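Local coordinates for vacuolar protein-sorting-associated protein 25 (Homo sapiens, PDB 3HTU) that serves as a subunit of the ESCRT-II complex, which is required for multivesicular body formation and for sorting endosomal cargo proteins into these bodies, at residues P7-Y15 with R54-K64; N25-L33 with S71-F79. All coordinates share one frame; numbering follows the deposited sequence.

Contact 1: P7-Y15 with R54-K64; sequences PEEWGKLIY and RALQALQQEHK
Tyr15 lays one face of its ring under the aliphatic chain of Lys64: CD of Lys64 stands 3.9 Å from the ring centroid and 6° off the normal, a CH-pi contact. The tyrosine's CG lies anti to the backbone N (chi1 -174°), which swings the ring out to the far end of helix 49-61, while Lys64, extended beyond CG, crosses it at about a right angle. Over the rim of the same face, Lys64 CB lies 3.7 Å from Tyr15 CE1, and the hydroxyl is hydrogen-bonded to the C-terminal carboxylate of Phe79. With an alanine here, the Lys64 methylenes would probably lose their aromatic platform and the Phe79 carboxylate its hydroxyl partner.

Ala55 is a small knob set among Pro7, Trp10, Gly11 and Ile14, its CB 3.8 Å from Trp10 CB. Leu59 follows one turn on, straddling the bare backbone of Gly11 with both methyls, CD1 and CD2, each 3.6 Å from Gly11 O. The absence of a side chain at Gly11 is consistent with the short axes closing to 7.4 Å at a crossing angle of -75°. With no hydrogen bond between the segments, the two helices are held by apolar packing and shape, with the CH-pi contact at one end.

Contact 2: N25-L33 with S71-F79; sequences NSVFTLYEL and SDGRGVKFF
Phe28 and Phe78 meet on one side of the sheet with their long directions at about a right angle. CD1 of Phe28 reaches the edge of the Phe78 ring, 3.5 Å from CE1, and the planes are inclined at 69°, an oblique pairing. Both side chains hold CG anti to their own carbonyl carbon (chi1 -63° in each), which turns the rings into the interior, where helix 7-19 packs on them through Val18. Leu33 and Phe78 reach toward each other from opposite directions, Leu33 CD1 lying in the ring plane, 3.9 Å from Phe78 CZ. That methyl also touches Val76 CG1 at 3.7 Å, so one leucine carbon bridges two residues of strand 75-78. Leu30 rests CD2 against Gly75, 3.6 Å from its CA.

On the other face Val27 CG2 touches CG and CD of Lys77 as the two side chains cross at a slant; the lysine's ammonium pairs with an acidic side chain of another protein's chain. Between these two faces the backbones pair antiparallel: Phe28 and Val76 form a hydrogen-bonded pair, with Phe28 N to Val76 O at 2.9 Å, and Phe78 N donates to Ser26 O. Thr29 then opens helix 30-35 in a capping box: its N donates to Glu32 OE1, and its OG1 accepts from Glu32 N and also hydrogen-bonds to an acidic side chain of the other protein's chain. A short strand pairing with the second strand of a beta hairpin, the wing, is the hallmark of the winged-helix fold.

How the contacts relate
The two contacts lie on opposite sides of the chain's centre, about 14 Å apart centre to centre, and their segments alternate in sequence: 7-15, 25-33, 54-64, 71-79. Contact 1 crosses helices 7-19 and 49-61; contact 2 pairs strand 27-28 with strand 75-78, the middle strand of a three-stranded antiparallel sheet completed by 65-68. They meet directly where Leu56 packs on Leu30 and where the backbone of Lys64 probably hydrogen-bonds to that of Phe79. Helices and sheet thus share the hydrophobic core of the compact C-terminal winged-helix domain of VPS25. In this crystal the other protein's chain reaches mostly the contact 2 side.

Contact 1: P7-Y15 with R54-K64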
ATOM      1  N   PRO A   7       6.848   7.971 -12.128  1.00 50.69           N
ATOM      2  CA  PRO A   7       6.961   7.103 -10.938  1.00 49.76           C
ATOM      3  C   PRO A   7       7.705   7.726  -9.729  1.00 48.65           C
ATOM      4  O   PRO A   7       7.227   7.605  -8.600  1.00 48.36           O
ATOM      5  CB  PRO A   7       7.695   5.858 -11.466  1.00 49.89           C
ATOM      6  CG  PRO A   7       8.187   6.223 -12.840  1.00 50.17           C
ATOM      7  CD  PRO A   7       7.243   7.256 -13.354  1.00 50.64           C
ATOM      8  N   GLU A   8       8.840   8.388  -9.964  1.00 47.34           N
ATOM      9  CA  GLU A   8       9.539   9.129  -8.907  1.00 46.34           C
ATOM     10  C   GLU A   8       8.698  10.243  -8.265  1.00 45.34           C
ATOM     11  O   GLU A   8       8.807  10.484  -7.060  1.00 45.34           O
ATOM     12  CB  GLU A   8      10.881   9.696  -9.397  1.00 46.49           C
ATOM     13  CG  GLU A   8      10.827  10.506 -10.686  1.00 47.72           C
ATOM     14  CD  GLU A   8      11.284   9.722 -11.909  1.00 48.90           C
ATOM     15  OE1 GLU A   8      11.080   8.492 -11.944  1.00 48.98           O
ATOM     16  OE2 GLU A   8      11.857  10.342 -12.839  1.00 50.72           O
ATOM     17  N   GLU A   9       7.888  10.924  -9.077  1.00 43.86           N
ATOM     18  CA  GLU A   9       6.940  11.939  -8.602  1.00 42.66           C
ATOM     19  C   GLU A   9       5.827  11.312  -7.767  1.00 41.50           C
ATOM     20  O   GLU A   9       5.493  11.820  -6.692  1.00 41.55           O
ATOM     21  CB  GLU A   9       6.331  12.711  -9.780  1.00 42.76           C
ATOM     22  CG  GLU A   9       7.247  13.767 -10.372  1.00 43.05           C
ATOM     23  CD  GLU A   9       6.676  14.428 -11.618  1.00 43.47           C
ATOM     24  OE1 GLU A   9       6.483  13.724 -12.633  1.00 42.53           O
ATOM     25  OE2 GLU A   9       6.443  15.662 -11.592  1.00 44.96           O
ATOM     26  N   TRP A  10       5.255  10.214  -8.263  1.00 39.75           N
ATOM     27  CA  TRP A  10       4.303   9.422  -7.494  1.00 38.54           C
ATOM     28  C   TRP A  10       4.950   9.019  -6.161  1.00 37.73           C
ATOM     29  O   TRP A  10       4.307   9.052  -5.113  1.00 36.73           O
ATOM     30  CB  TRP A  10       3.858   8.174  -8.276  1.00 38.32           C
ATOM     31  CG  TRP A  10       2.809   8.436  -9.347  1.00 38.55           C
ATOM     32  CD1 TRP A  10       2.913   8.162 -10.686  1.00 38.17           C
ATOM     33  CD2 TRP A  10       1.509   9.008  -9.156  1.00 37.06           C
ATOM     34  NE1 TRP A  10       1.759   8.528 -11.337  1.00 37.34           N
ATOM     35  CE2 TRP A  10       0.880   9.050 -10.423  1.00 38.05           C
ATOM     36  CE3 TRP A  10       0.807   9.479  -8.036  1.00 38.20           C
ATOM     37  CZ2 TRP A  10      -0.414   9.565 -10.603  1.00 37.04           C
ATOM     38  CZ3 TRP A  10      -0.473   9.986  -8.214  1.00 37.81           C
ATOM     39  CH2 TRP A  10      -1.070  10.023  -9.493  1.00 37.79           C
ATOM     40  N   GLY A  11       6.227   8.644  -6.233  1.00 37.36           N
ATOM     41  CA  GLY A  11       7.037   8.293  -5.057  1.00 37.25           C
ATOM     42  C   GLY A  11       7.062   9.431  -4.059  1.00 37.07           C
ATOM     43  O   GLY A  11       6.748   9.234  -2.881  1.00 36.72           O
ATOM     44  N   LYS A  12       7.413  10.624  -4.549  1.00 36.72           N
ATOM     45  CA  LYS A  12       7.417  11.849  -3.743  1.00 36.63           C
ATOM     46  C   LYS A  12       6.066  12.085  -3.053  1.00 35.87           C
ATOM     47  O   LYS A  12       6.028  12.423  -1.883  1.00 35.90           O
ATOM     48  CB  LYS A  12       7.811  13.056  -4.612  1.00 36.68           C
ATOM     49  CG  LYS A  12       7.952  14.400  -3.875  1.00 37.56           C
ATOM     50  CD  LYS A  12       8.626  15.446  -4.761  1.00 37.06           C
ATOM     51  CE  LYS A  12       8.743  16.804  -4.074  1.00 39.70           C
ATOM     52  NZ  LYS A  12       9.742  16.832  -2.956  1.00 39.96           N
ATOM     53  N   LEU A  13       4.966  11.886  -3.780  1.00 34.93           N
ATOM     54  CA  LEU A  13       3.624  12.075  -3.227  1.00 33.77           C
ATOM     55  C   LEU A  13       3.227  11.049  -2.174  1.00 32.69           C
ATOM     56  O   LEU A  13       2.610  11.400  -1.157  1.00 32.46           O
ATOM     57  CB  LEU A  13       2.563  12.090  -4.339  1.00 34.51           C
ATOM     58  CG  LEU A  13       2.464  13.305  -5.269  1.00 35.43           C
ATOM     59  CD1 LEU A  13       1.488  13.010  -6.410  1.00 36.43           C
ATOM     60  CD2 LEU A  13       2.040  14.573  -4.524  1.00 36.78           C
ATOM     61  N   ILE A  14       3.559   9.781  -2.415  1.00 30.81           N
ATOM     62  CA  ILE A  14       3.208   8.732  -1.472  1.00 29.35           C
ATOM     63  C   ILE A  14       3.971   8.940  -0.167  1.00 29.27           C
ATOM     64  O   ILE A  14       3.416   8.809   0.919  1.00 28.05           O
ATOM     65  CB  ILE A  14       3.496   7.311  -2.034  1.00 29.13           C
ATOM     66  CG1 ILE A  14       2.547   6.979  -3.190  1.00 28.66           C
ATOM     67  CG2 ILE A  14       3.357   6.242  -0.935  1.00 28.19           C
ATOM     68  CD1 ILE A  14       3.138   6.003  -4.194  1.00 27.73           C
ATOM     69  N   TYR A  15       5.252   9.261  -0.292  1.00 29.87           N
ATOM     70  CA  TYR A  15       6.129   9.330   0.872  1.00 31.20           C
ATOM     71  C   TYR A  15       5.776  10.537   1.732  1.00 32.88           C
ATOM     72  O   TYR A  15       5.882  10.492   2.953  1.00 33.16           O
ATOM     73  CB  TYR A  15       7.594   9.367   0.445  1.00 30.33           C
ATOM     74  CG  TYR A  15       8.537   9.290   1.617  1.00 30.24           C
ATOM     75  CD1 TYR A  15       8.858   8.064   2.196  1.00 29.78           C
ATOM     76  CD2 TYR A  15       9.081  10.438   2.168  1.00 29.44           C
ATOM     77  CE1 TYR A  15       9.692   7.988   3.285  1.00 28.45           C
ATOM     78  CE2 TYR A  15       9.932  10.371   3.261  1.00 29.48           C
ATOM     79  CZ  TYR A  15      10.240   9.140   3.809  1.00 29.33           C
ATOM     80  OH  TYR A  15      11.085   9.051   4.892  1.00 27.87           O
ATOM     81  N   ARG A  54       6.662   0.865  -9.405  1.00 27.28           N
ATOM     82  CA  ARG A  54       7.760   1.686  -9.909  1.00 27.30           C
ATOM     83  C   ARG A  54       7.995   2.939  -9.032  1.00 26.57           C
ATOM     84  O   ARG A  54       9.127   3.405  -8.899  1.00 26.05           O
ATOM     85  CB  ARG A  54       7.548   2.068 -11.381  1.00 28.24           C
ATOM     86  CG  ARG A  54       7.260   0.890 -12.340  1.00 31.25           C
ATOM     87  CD  ARG A  54       8.514   0.214 -12.915  1.00 35.27           C
ATOM     88  NE  ARG A  54       8.165  -0.589 -14.101  1.00 40.65           N
ATOM     89  CZ  ARG A  54       9.016  -1.307 -14.837  1.00 42.24           C
ATOM     90  NH1 ARG A  54      10.315  -1.354 -14.538  1.00 44.42           N
ATOM     91  NH2 ARG A  54       8.563  -1.985 -15.887  1.00 43.08           N
ATOM     92  N   ALA A  55       6.920   3.483  -8.458  1.00 25.47           N
ATOM     93  CA  ALA A  55       7.024   4.585  -7.510  1.00 25.02           C
ATOM     94  C   ALA A  55       7.797   4.107  -6.278  1.00 23.98           C
ATOM     95  O   ALA A  55       8.709   4.788  -5.808  1.00 24.01           O
ATOM     96  CB  ALA A  55       5.649   5.078  -7.097  1.00 24.62           C
ATOM     97  N   LEU A  56       7.418   2.933  -5.788  1.00 22.77           N
ATOM     98  CA  LEU A  56       8.010   2.341  -4.594  1.00 23.05           C
ATOM     99  C   LEU A  56       9.465   1.926  -4.805  1.00 23.15           C
ATOM    100  O   LEU A  56      10.269   1.987  -3.872  1.00 21.54           O
ATOM    101  CB  LEU A  56       7.182   1.136  -4.157  1.00 22.82           C
ATOM    102  CG  LEU A  56       6.099   1.281  -3.075  1.00 23.25           C
ATOM    103  CD1 LEU A  56       5.677   2.697  -2.762  1.00 19.70           C
ATOM    104  CD2 LEU A  56       4.921   0.455  -3.378  1.00 18.66           C
ATOM    105  N   GLN A  57       9.787   1.502  -6.032  1.00 23.79           N
ATOM    106  CA  GLN A  57      11.156   1.120  -6.412  1.00 24.13           C
ATOM    107  C   GLN A  57      12.100   2.328  -6.391  1.00 24.20           C
ATOM    108  O   GLN A  57      13.240   2.211  -5.939  1.00 24.17           O
ATOM    109  CB  GLN A  57      11.177   0.395  -7.777  1.00 24.64           C
ATOM    110  CG  GLN A  57      10.666  -1.077  -7.721  1.00 24.55           C
ATOM    111  CD  GLN A  57      10.174  -1.632  -9.055  1.00 26.21           C
ATOM    112  OE1 GLN A  57      10.353  -1.024 -10.125  1.00 29.62           O
ATOM    113  NE2 GLN A  57       9.541  -2.797  -8.995  1.00 28.69           N
ATOM    114  N   ALA A  58      11.625   3.482  -6.870  1.00 23.83           N
ATOM    115  CA  ALA A  58      12.388   4.720  -6.784  1.00 23.49           C
ATOM    116  C   ALA A  58      12.630   5.118  -5.327  1.00 23.50           C
ATOM    117  O   ALA A  58      13.739   5.529  -4.977  1.00 23.10           O
ATOM    118  CB  ALA A  58      11.697   5.855  -7.548  1.00 24.20           C
ATOM    119  N   LEU A  59      11.598   4.970  -4.490  1.00 22.89           N
ATOM    120  CA  LEU A  59      11.724   5.155  -3.035  1.00 23.34           C
ATOM    121  C   LEU A  59      12.730   4.181  -2.434  1.00 23.00           C
ATOM    122  O   LEU A  59      13.638   4.614  -1.731  1.00 23.30           O
ATOM    123  CB  LEU A  59      10.372   5.030  -2.325  1.00 22.49           C
ATOM    124  CG  LEU A  59       9.496   6.237  -1.925  1.00 23.89           C
ATOM    125  CD1 LEU A  59       9.913   7.597  -2.463  1.00 20.78           C
ATOM    126  CD2 LEU A  59       8.042   5.957  -2.211  1.00 23.92           C
ATOM    127  N   GLN A  60      12.587   2.886  -2.716  1.00 22.99           N
ATOM    128  CA  GLN A  60      13.544   1.893  -2.229  1.00 23.36           C
ATOM    129  C   GLN A  60      15.009   2.237  -2.575  1.00 24.12           C
ATOM    130  O   GLN A  60      15.901   2.051  -1.735  1.00 22.94           O
ATOM    131  CB  GLN A  60      13.193   0.460  -2.659  1.00 23.66           C
ATOM    132  CG  GLN A  60      14.265  -0.571  -2.258  1.00 23.92           C
ATOM    133  CD  GLN A  60      13.739  -1.953  -1.889  1.00 27.22           C
ATOM    134  OE1 GLN A  60      12.584  -2.285  -2.117  1.00 26.68           O
ATOM    135  NE2 GLN A  60      14.620  -2.778  -1.300  1.00 31.04           N
ATOM    136  N   GLN A  61      15.238   2.721  -3.797  1.00 24.33           N
ATOM    137  CA  GLN A  61      16.580   3.159  -4.246  1.00 26.08           C
ATOM    138  C   GLN A  61      17.171   4.272  -3.384  1.00 25.45           C
ATOM    139  O   GLN A  61      18.386   4.362  -3.253  1.00 25.56           O
ATOM    140  CB  GLN A  61      16.564   3.609  -5.713  1.00 26.13           C
ATOM    141  CG  GLN A  61      16.754   2.482  -6.739  1.00 28.24           C
ATOM    142  CD  GLN A  61      16.797   2.992  -8.188  1.00 29.09           C
ATOM    143  OE1 GLN A  61      17.878   3.157  -8.780  1.00 33.97           O
ATOM    144  NE2 GLN A  61      15.619   3.257  -8.761  1.00 32.62           N
ATOM    145  N   GLU A  62      16.308   5.131  -2.839  1.00 25.92           N
ATOM    146  CA  GLU A  62      16.700   6.218  -1.931  1.00 26.27           C
ATOM    147  C   GLU A  62      16.624   5.799  -0.461  1.00 25.42           C
ATOM    148  O   GLU A  62      16.745   6.650   0.421  1.00 25.41           O
ATOM    149  CB  GLU A  62      15.778   7.430  -2.116  1.00 26.99           C
ATOM    150  CG  GLU A  62      15.790   8.070  -3.479  1.00 30.60           C
ATOM    151  CD  GLU A  62      14.624   9.016  -3.662  1.00 34.88           C
ATOM    152  OE1 GLU A  62      14.377   9.447  -4.810  1.00 38.24           O
ATOM    153  OE2 GLU A  62      13.943   9.324  -2.656  1.00 36.57           O
ATOM    154  N   HIS A  63      16.417   4.502  -0.205  1.00 24.79           N
ATOM    155  CA  HIS A  63      16.383   3.910   1.157  1.00 24.30           C
ATOM    156  C   HIS A  63      15.153   4.321   1.972  1.00 23.32           C
ATOM    157  O   HIS A  63      15.084   4.089   3.182  1.00 21.45           O
ATOM    158  CB  HIS A  63      17.682   4.182   1.957  1.00 25.00           C
ATOM    159  CG  HIS A  63      18.917   4.177   1.113  1.00 27.63           C
ATOM    160  ND1 HIS A  63      19.501   3.014   0.654  1.00 29.37           N
ATOM    161  CD2 HIS A  63      19.661   5.195   0.617  1.00 30.11           C
ATOM    162  CE1 HIS A  63      20.557   3.319  -0.079  1.00 31.33           C
ATOM    163  NE2 HIS A  63      20.676   4.636  -0.118  1.00 31.00           N
ATOM    164  N   LYS A  64      14.178   4.914   1.290  1.00 23.03           N
ATOM    165  CA  LYS A  64      12.955   5.385   1.933  1.00 22.03           C
ATOM    166  C   LYS A  64      11.888   4.313   2.076  1.00 20.65           C
ATOM    167  O   LYS A  64      10.857   4.537   2.701  1.00 20.97           O
ATOM    168  CB  LYS A  64      12.385   6.582   1.166  1.00 22.64           C
ATOM    169  CG  LYS A  64      13.328   7.787   1.152  1.00 24.72           C
ATOM    170  CD  LYS A  64      12.626   9.033   0.639  1.00 27.39           C
ATOM    171  CE  LYS A  64      13.601  10.182   0.540  1.00 28.31           C
ATOM    172  NZ  LYS A  64      12.926  11.501   0.342  1.00 30.74           N
TER

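Contact 2: N25-L33 with S71-F79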
ATOM      1  N   ASN A  25       1.321   3.803  11.053  1.00 51.58           N
ATOM      2  CA  ASN A  25       1.863   2.658  10.326  1.00 48.86           C
ATOM      3  C   ASN A  25       3.220   2.956   9.680  1.00 45.92           C
ATOM      4  O   ASN A  25       3.464   4.064   9.189  1.00 46.08           O
ATOM      5  CB  ASN A  25       0.882   2.152   9.256  1.00 49.17           C
ATOM      6  CG  ASN A  25      -0.518   1.869   9.807  1.00 51.18           C
ATOM      7  OD1 ASN A  25      -0.699   1.583  11.004  1.00 52.11           O
ATOM      8  ND2 ASN A  25      -1.521   1.934   8.920  1.00 50.53           N
ATOM      9  N   SER A  26       4.097   1.956   9.706  1.00 42.05           N
ATOM     10  CA  SER A  26       5.277   1.930   8.848  1.00 38.01           C
ATOM     11  C   SER A  26       5.091   0.892   7.732  1.00 34.79           C
ATOM     12  O   SER A  26       5.699   1.010   6.671  1.00 33.23           O
ATOM     13  CB  SER A  26       6.546   1.627   9.655  1.00 38.22           C
ATOM     14  OG  SER A  26       7.220   2.819  10.029  1.00 39.00           O
ATOM     15  N   VAL A  27       4.229  -0.100   7.986  1.00 31.14           N
ATOM     16  CA  VAL A  27       4.008  -1.237   7.078  1.00 28.15           C
ATOM     17  C   VAL A  27       2.603  -1.186   6.426  1.00 26.90           C
ATOM     18  O   VAL A  27       1.572  -1.102   7.128  1.00 24.87           O
ATOM     19  CB  VAL A  27       4.260  -2.573   7.832  1.00 28.44           C
ATOM     20  CG1 VAL A  27       4.342  -3.699   6.904  1.00 27.77           C
ATOM     21  CG2 VAL A  27       5.615  -2.513   8.562  1.00 27.54           C
ATOM     22  N   PHE A  28       2.582  -1.222   5.091  1.00 24.78           N
ATOM     23  CA  PHE A  28       1.353  -1.073   4.302  1.00 24.03           C
ATOM     24  C   PHE A  28       1.285  -2.180   3.251  1.00 22.50           C
ATOM     25  O   PHE A  28       2.295  -2.532   2.673  1.00 21.82           O
ATOM     26  CB  PHE A  28       1.324   0.289   3.582  1.00 23.43           C
ATOM     27  CG  PHE A  28       1.300   1.478   4.491  1.00 25.81           C
ATOM     28  CD1 PHE A  28       2.492   2.080   4.918  1.00 26.11           C
ATOM     29  CD2 PHE A  28       0.096   2.024   4.910  1.00 28.49           C
ATOM     30  CE1 PHE A  28       2.474   3.173   5.739  1.00 24.74           C
ATOM     31  CE2 PHE A  28       0.075   3.124   5.737  1.00 27.10           C
ATOM     32  CZ  PHE A  28       1.259   3.702   6.150  1.00 27.20           C
ATOM     33  N   THR A  29       0.105  -2.746   3.001  1.00 22.55           N
ATOM     34  CA  THR A  29      -0.076  -3.567   1.803  1.00 21.27           C
ATOM     35  C   THR A  29      -0.067  -2.627   0.597  1.00 21.54           C
ATOM     36  O   THR A  29      -0.327  -1.435   0.727  1.00 21.15           O
ATOM     37  CB  THR A  29      -1.367  -4.465   1.851  1.00 22.17           C
ATOM     38  OG1 THR A  29      -2.543  -3.646   1.866  1.00 20.00           O
ATOM     39  CG2 THR A  29      -1.369  -5.359   3.108  1.00 19.82           C
ATOM     40  N   LEU A  30       0.275  -3.149  -0.574  1.00 21.51           N
ATOM     41  CA  LEU A  30       0.176  -2.353  -1.782  1.00 23.16           C
ATOM     42  C   LEU A  30      -1.286  -1.952  -2.032  1.00 23.67           C
ATOM     43  O   LEU A  30      -1.570  -0.800  -2.367  1.00 24.31           O
ATOM     44  CB  LEU A  30       0.716  -3.128  -2.987  1.00 22.83           C
ATOM     45  CG  LEU A  30       2.193  -3.512  -3.055  1.00 24.93           C
ATOM     46  CD1 LEU A  30       2.645  -3.511  -4.531  1.00 22.39           C
ATOM     47  CD2 LEU A  30       3.066  -2.599  -2.230  1.00 25.06           C
ATOM     48  N   TYR A  31      -2.207  -2.889  -1.819  1.00 24.26           N
ATOM     49  CA  TYR A  31      -3.641  -2.606  -2.022  1.00 24.94           C
ATOM     50  C   TYR A  31      -4.120  -1.408  -1.214  1.00 24.93           C
ATOM     51  O   TYR A  31      -4.761  -0.520  -1.764  1.00 24.89           O
ATOM     52  CB  TYR A  31      -4.501  -3.824  -1.706  1.00 25.86           C
ATOM     53  CG  TYR A  31      -5.999  -3.613  -1.900  1.00 24.95           C
ATOM     54  CD1 TYR A  31      -6.580  -3.704  -3.161  1.00 24.96           C
ATOM     55  CD2 TYR A  31      -6.822  -3.341  -0.813  1.00 24.38           C
ATOM     56  CE1 TYR A  31      -7.970  -3.526  -3.338  1.00 25.22           C
ATOM     57  CE2 TYR A  31      -8.200  -3.143  -0.972  1.00 26.25           C
ATOM     58  CZ  TYR A  31      -8.766  -3.241  -2.236  1.00 26.01           C
ATOM     59  OH  TYR A  31     -10.131  -3.055  -2.373  1.00 28.24           O
ATOM     60  N   GLU A  32      -3.819  -1.374   0.085  1.00 25.54           N
ATOM     61  CA  GLU A  32      -4.379  -0.324   0.943  1.00 25.87           C
ATOM     62  C   GLU A  32      -3.850   1.068   0.640  1.00 26.23           C
ATOM     63  O   GLU A  32      -4.525   2.053   0.940  1.00 26.53           O
ATOM     64  CB  GLU A  32      -4.226  -0.650   2.428  1.00 26.21           C
ATOM     65  CG  GLU A  32      -2.849  -0.327   3.010  1.00 26.43           C
ATOM     66  CD  GLU A  32      -2.781  -0.698   4.453  1.00 26.95           C
ATOM     67  OE1 GLU A  32      -1.961  -1.555   4.802  1.00 27.81           O
ATOM     68  OE2 GLU A  32      -3.591  -0.173   5.232  1.00 27.10           O
ATOM     69  N   LEU A  33      -2.664   1.155   0.042  1.00 26.05           N
ATOM     70  CA  LEU A  33      -2.139   2.446  -0.409  1.00 26.72           C
ATOM     71  C   LEU A  33      -2.983   3.051  -1.520  1.00 27.46           C
ATOM     72  O   LEU A  33      -3.116   4.271  -1.591  1.00 27.44           O
ATOM     73  CB  LEU A  33      -0.676   2.350  -0.883  1.00 26.28           C
ATOM     74  CG  LEU A  33       0.407   2.350   0.210  1.00 26.05           C
ATOM     75  CD1 LEU A  33       1.817   2.145  -0.386  1.00 26.43           C
ATOM     76  CD2 LEU A  33       0.395   3.604   1.077  1.00 24.33           C
ATOM     77  N   SER A  71       4.079 -13.630  -1.591  1.00 25.90           N
ATOM     78  CA  SER A  71       2.667 -13.726  -1.925  1.00 27.03           C
ATOM     79  C   SER A  71       1.732 -13.792  -0.716  1.00 27.00           C
ATOM     80  O   SER A  71       0.575 -13.366  -0.820  1.00 27.27           O
ATOM     81  CB  SER A  71       2.441 -14.942  -2.821  1.00 27.35           C
ATOM     82  OG  SER A  71       3.183 -14.814  -4.016  1.00 29.26           O
ATOM     83  N   ASP A  72       2.230 -14.320   0.409  1.00 26.90           N
ATOM     84  CA  ASP A  72       1.454 -14.459   1.651  1.00 27.98           C
ATOM     85  C   ASP A  72       1.278 -13.153   2.415  1.00 27.79           C
ATOM     86  O   ASP A  72       0.587 -13.111   3.450  1.00 28.51           O
ATOM     87  CB  ASP A  72       2.056 -15.535   2.582  1.00 28.36           C
ATOM     88  CG  ASP A  72       3.507 -15.253   2.968  1.00 30.41           C
ATOM     89  OD1 ASP A  72       4.317 -14.955   2.079  1.00 34.13           O
ATOM     90  OD2 ASP A  72       3.854 -15.359   4.159  1.00 32.83           O
ATOM     91  N   GLY A  73       1.887 -12.086   1.916  1.00 26.77           N
ATOM     92  CA  GLY A  73       1.783 -10.803   2.575  1.00 26.38           C
ATOM     93  C   GLY A  73       2.603  -9.720   1.922  1.00 26.57           C
ATOM     94  O   GLY A  73       3.646  -9.298   2.472  1.00 26.12           O
ATOM     95  N   ARG A  74       2.114  -9.280   0.757  1.00 26.23           N
ATOM     96  CA  ARG A  74       2.782  -8.316  -0.098  1.00 25.73           C
ATOM     97  C   ARG A  74       2.583  -6.926   0.445  1.00 25.30           C
ATOM     98  O   ARG A  74       1.510  -6.595   0.979  1.00 25.08           O
ATOM     99  CB  ARG A  74       2.198  -8.329  -1.521  1.00 26.26           C
ATOM    100  CG  ARG A  74       2.486  -9.565  -2.350  1.00 26.23           C
ATOM    101  CD  ARG A  74       1.874  -9.435  -3.753  1.00 28.06           C
ATOM    102  NE  ARG A  74       2.347  -8.273  -4.523  1.00 31.73           N
ATOM    103  CZ  ARG A  74       3.436  -8.269  -5.294  1.00 32.59           C
ATOM    104  NH1 ARG A  74       4.186  -9.354  -5.390  1.00 33.87           N
ATOM    105  NH2 ARG A  74       3.777  -7.179  -5.963  1.00 33.45           N
ATOM    106  N   GLY A  75       3.596  -6.088   0.263  1.00 23.31           N
ATOM    107  CA  GLY A  75       3.468  -4.716   0.697  1.00 21.97           C
ATOM    108  C   GLY A  75       4.787  -4.003   0.775  1.00 20.44           C
ATOM    109  O   GLY A  75       5.730  -4.355   0.074  1.00 20.91           O
ATOM    110  N   VAL A  76       4.842  -2.991   1.633  1.00 19.29           N
ATOM    111  CA  VAL A  76       5.958  -2.078   1.641  1.00 18.47           C
ATOM    112  C   VAL A  76       6.146  -1.530   3.063  1.00 18.65           C
ATOM    113  O   VAL A  76       5.169  -1.307   3.798  1.00 17.88           O
ATOM    114  CB  VAL A  76       5.799  -0.985   0.536  1.00 17.69           C
ATOM    115  CG1 VAL A  76       4.539  -0.150   0.749  1.00 17.32           C
ATOM    116  CG2 VAL A  76       7.025  -0.078   0.442  1.00 17.63           C
ATOM    117  N   LYS A  77       7.408  -1.383   3.473  1.00 18.05           N
ATOM    118  CA  LYS A  77       7.711  -0.646   4.707  1.00 17.36           C
ATOM    119  C   LYS A  77       8.409   0.640   4.352  1.00 18.07           C
ATOM    120  O   LYS A  77       9.332   0.650   3.552  1.00 18.38           O
ATOM    121  CB  LYS A  77       8.569  -1.481   5.664  1.00 17.31           C
ATOM    122  CG  LYS A  77       8.932  -0.783   6.999  1.00 16.78           C
ATOM    123  CD  LYS A  77       9.496  -1.813   7.988  1.00 18.46           C
ATOM    124  CE  LYS A  77       9.987  -1.188   9.305  1.00 18.74           C
ATOM    125  NZ  LYS A  77      10.592  -2.241  10.197  1.00 21.07           N
ATOM    126  N   PHE A  78       7.974   1.733   4.969  1.00 19.06           N
ATOM    127  CA  PHE A  78       8.600   3.039   4.771  1.00 19.28           C
ATOM    128  C   PHE A  78       9.519   3.368   5.931  1.00 18.60           C
ATOM    129  O   PHE A  78       9.278   2.964   7.062  1.00 17.26           O
ATOM    130  CB  PHE A  78       7.550   4.129   4.611  1.00 18.90           C
ATOM    131  CG  PHE A  78       6.667   3.946   3.402  1.00 21.77           C
ATOM    132  CD1 PHE A  78       5.452   3.258   3.510  1.00 21.79           C
ATOM    133  CD2 PHE A  78       7.057   4.440   2.157  1.00 19.98           C
ATOM    134  CE1 PHE A  78       4.638   3.077   2.387  1.00 20.81           C
ATOM    135  CE2 PHE A  78       6.248   4.258   1.027  1.00 21.76           C
ATOM    136  CZ  PHE A  78       5.048   3.581   1.148  1.00 22.06           C
ATOM    137  N   PHE A  79      10.583   4.084   5.614  1.00 19.66           N
ATOM    138  CA  PHE A  79      11.621   4.458   6.579  1.00 21.14           C
ATOM    139  C   PHE A  79      11.774   5.968   6.548  1.00 22.18           C
ATOM    140  O   PHE A  79      12.307   6.598   7.435  1.00 24.07           O
ATOM    141  CB  PHE A  79      12.950   3.766   6.233  1.00 20.04           C
ATOM    142  CG  PHE A  79      12.839   2.280   6.169  1.00 19.13           C
ATOM    143  CD1 PHE A  79      12.689   1.638   4.934  1.00 19.96           C
ATOM    144  CD2 PHE A  79      12.845   1.513   7.330  1.00 15.49           C
ATOM    145  CE1 PHE A  79      12.574   0.248   4.851  1.00 15.43           C
ATOM    146  CE2 PHE A  79      12.716   0.119   7.255  1.00 15.87           C
ATOM    147  CZ  PHE A  79      12.567  -0.507   5.998  1.00 16.48           C
ATOM    148  OXT PHE A  79      11.341   6.634   5.622  1.00 24.73           O
TER